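Local atomic coordinates of GDSL-like Lipase/Acylhydrolase family protein (Neisseria meningitidis, PDB entry 4K7J), a protein that probably removes O-acetyl groups from peptidoglycan as an esterase of the SGNH (GDSL-like) hydrolase family. Residues A[88-93]-A[97-102]. Sequence-based numbering, arbitrary orientation.
Sequences WVYPAN and QRMAAV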
loop_
_atom_site.group_PDB
_atom_site.type_symbol
_atom_site.label_atom_id
_atom_site.label_comp_id
_atom_site.label_asym_id
_atom_site.label_seq_id
_atom_site.Cartn_x
_atom_site.Cartn_y
_atom_site.Cartn_z
ATOM N N TRP A 88 -3.217 -6.757 4.896
ATOM C CA TRP A 88 -3.551 -7.180 3.538
ATOM C C TRP A 88 -2.284 -7.542 2.775
ATOM O O TRP A 88 -1.431 -6.674 2.555
ATOM C CB TRP A 88 -4.267 -6.056 2.780
ATOM C CG TRP A 88 -5.654 -5.710 3.294
ATOM C CD1 TRP A 88 -5.998 -4.660 4.098
ATOM C CD2 TRP A 88 -6.875 -6.417 3.013
ATOM N NE1 TRP A 88 -7.360 -4.667 4.335
ATOM C CE2 TRP A 88 -7.919 -5.739 3.687
ATOM C CE3 TRP A 88 -7.182 -7.565 2.269
ATOM C CZ2 TRP A 88 -9.253 -6.167 3.633
ATOM C CZ3 TRP A 88 -8.508 -7.993 2.209
ATOM C CH2 TRP A 88 -9.528 -7.295 2.892
ATOM N N VAL A 89 -2.166 -8.805 2.355
ATOM C CA VAL A 89 -0.994 -9.267 1.605
ATOM C C VAL A 89 -1.345 -9.957 0.270
ATOM O O VAL A 89 -2.502 -10.267 0.010
ATOM C CB VAL A 89 -0.144 -10.213 2.462
ATOM C CG1 VAL A 89 0.108 -9.583 3.832
ATOM C CG2 VAL A 89 -0.842 -11.556 2.623
ATOM N N TYR A 90 -0.340 -10.188 -0.573
ATOM C CA TYR A 90 -0.556 -10.825 -1.872
ATOM C C TYR A 90 -1.170 -12.200 -1.678
ATOM O O TYR A 90 -0.892 -12.866 -0.691
ATOM C CB TYR A 90 0.761 -11.019 -2.622
ATOM C CG TYR A 90 1.525 -9.761 -2.990
ATOM C CD1 TYR A 90 0.916 -8.511 -2.983
ATOM C CD2 TYR A 90 2.865 -9.834 -3.367
ATOM C CE1 TYR A 90 1.622 -7.366 -3.329
ATOM C CE2 TYR A 90 3.585 -8.692 -3.719
ATOM C CZ TYR A 90 2.959 -7.466 -3.696
ATOM O OH TYR A 90 3.665 -6.339 -4.030
ATOM N N PRO A 91 -1.987 -12.643 -2.636
ATOM C CA PRO A 91 -2.492 -14.017 -2.561
ATOM C C PRO A 91 -1.468 -15.043 -3.066
ATOM O O PRO A 91 -1.701 -16.238 -2.914
ATOM C CB PRO A 91 -3.708 -13.977 -3.485
ATOM C CG PRO A 91 -3.353 -12.956 -4.512
ATOM C CD PRO A 91 -2.545 -11.906 -3.781
ATOM N N ALA A 92 -0.356 -14.582 -3.641
ATOM C CA ALA A 92 0.663 -15.464 -4.222
ATOM C C ALA A 92 1.922 -14.658 -4.497
ATOM O O ALA A 92 1.871 -13.434 -4.463
ATOM C CB ALA A 92 0.153 -16.091 -5.527
ATOM N N ASN A 93 3.042 -15.331 -4.766
ATOM C CA ASN A 93 4.242 -14.634 -5.223
ATOM C C ASN A 93 3.894 -13.797 -6.439
ATOM O O ASN A 93 3.161 -14.247 -7.312
ATOM C CB ASN A 93 5.378 -15.605 -5.582
ATOM C CG ASN A 93 5.905 -16.354 -4.378
ATOM O OD1 ASN A 93 6.066 -15.773 -3.295
ATOM N ND2 ASN A 93 6.159 -17.658 -4.548
ATOM N N GLN A 97 8.177 -8.313 -7.229
ATOM C CA GLN A 97 7.625 -7.589 -6.088
ATOM C C GLN A 97 7.764 -8.457 -4.841
ATOM O O GLN A 97 8.143 -9.620 -4.931
ATOM C CB GLN A 97 6.167 -7.161 -6.364
ATOM C CG GLN A 97 6.043 -6.369 -7.678
ATOM C CD GLN A 97 4.694 -5.664 -7.904
ATOM O OE1 GLN A 97 4.444 -5.148 -8.991
ATOM N NE2 GLN A 97 3.842 -5.620 -6.876
ATOM N N ARG A 98 7.473 -7.904 -3.674
ATOM C CA ARG A 98 7.861 -8.579 -2.446
ATOM C C ARG A 98 6.930 -8.305 -1.255
ATOM O O ARG A 98 6.496 -7.171 -1.030
ATOM C CB ARG A 98 9.311 -8.193 -2.112
ATOM C CG ARG A 98 9.775 -8.538 -0.708
ATOM C CD ARG A 98 11.238 -8.112 -0.514
ATOM N NE ARG A 98 11.716 -8.415 0.832
ATOM C CZ ARG A 98 11.681 -7.566 1.856
ATOM N NH1 ARG A 98 11.194 -6.332 1.702
ATOM N NH2 ARG A 98 12.131 -7.952 3.044
ATOM N N MET A 99 6.601 -9.358 -0.510
ATOM C CA MET A 99 5.965 -9.196 0.789
ATOM C C MET A 99 6.994 -9.581 1.841
ATOM O O MET A 99 7.502 -10.702 1.822
ATOM C CB MET A 99 4.759 -10.123 0.936
ATOM C CG MET A 99 3.544 -9.772 0.104
ATOM S SD MET A 99 2.530 -8.503 0.860
ATOM C CE MET A 99 3.163 -7.049 0.007
ATOM N N ALA A 100 7.294 -8.678 2.770
ATOM C CA ALA A 100 8.279 -8.999 3.805
ATOM C C ALA A 100 7.692 -9.860 4.921
ATOM O O ALA A 100 8.402 -10.663 5.532
ATOM C CB ALA A 100 8.880 -7.730 4.380
ATOM N N ALA A 101 6.395 -9.690 5.169
ATOM C CA ALA A 101 5.733 -10.257 6.350
ATOM C C ALA A 101 5.209 -11.691 6.191
ATOM O O ALA A 101 4.888 -12.342 7.186
ATOM C CB ALA A 101 4.601 -9.339 6.801
ATOM N N VAL A 102 5.097 -12.172 4.956
ATOM C CA VAL A 102 4.675 -13.552 4.714
ATOM C C VAL A 102 5.433 -14.220 3.585
ATOM O O VAL A 102 5.977 -13.554 2.705
ATOM C CB VAL A 102 3.182 -13.671 4.357
ATOM C CG1 VAL A 102 2.347 -13.732 5.596
ATOM C CG2 VAL A 102 2.754 -12.544 3.429
#
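Gln-97 NE2 is gripped from two residues: it hydrogen-bonds to Tyr-90 OH at 2.9 Å and also to the backbone O of Gly-215. This bond and a Met-aromatic contact on the same tyrosine join two parts of the loop between helix 68-81 and strand 102-106, within the range of the peptidoglycan O-acetylesterase N-terminal family. The hydroxyl oxygen lies in the amide plane of Gln-97, while the Tyr-90 ring is turned 59° from that plane. Gln-97 OE1 is bonded to the backbone N of Asn-217, so both ends of the amide are held and its rotation is fixed. Gly-215 ends strand 208-215 and Asn-217 follows it, so the Gln-97 amide ties the loop to the end of an outer strand of the mixed sheet.

Over one face of the Tyr-90 ring lies Met-99. Its CG meets Tyr-90 CD2 at 3.5 Å, and bends at chi2 (-82°) and chi3 (96°) then carry SD and CE over the ring. SD sits 4.2 Å from the ring centroid, and the CE methyl makes a CH-pi contact at 3.8 Å from it. SD also accepts a weak hydrogen bond from Tyr-90 N. Val-89 CB packs on Met-99 SD at 3.6 Å, and its CG2 meets Val-102 CG2 tip to tip at 3.8 Å.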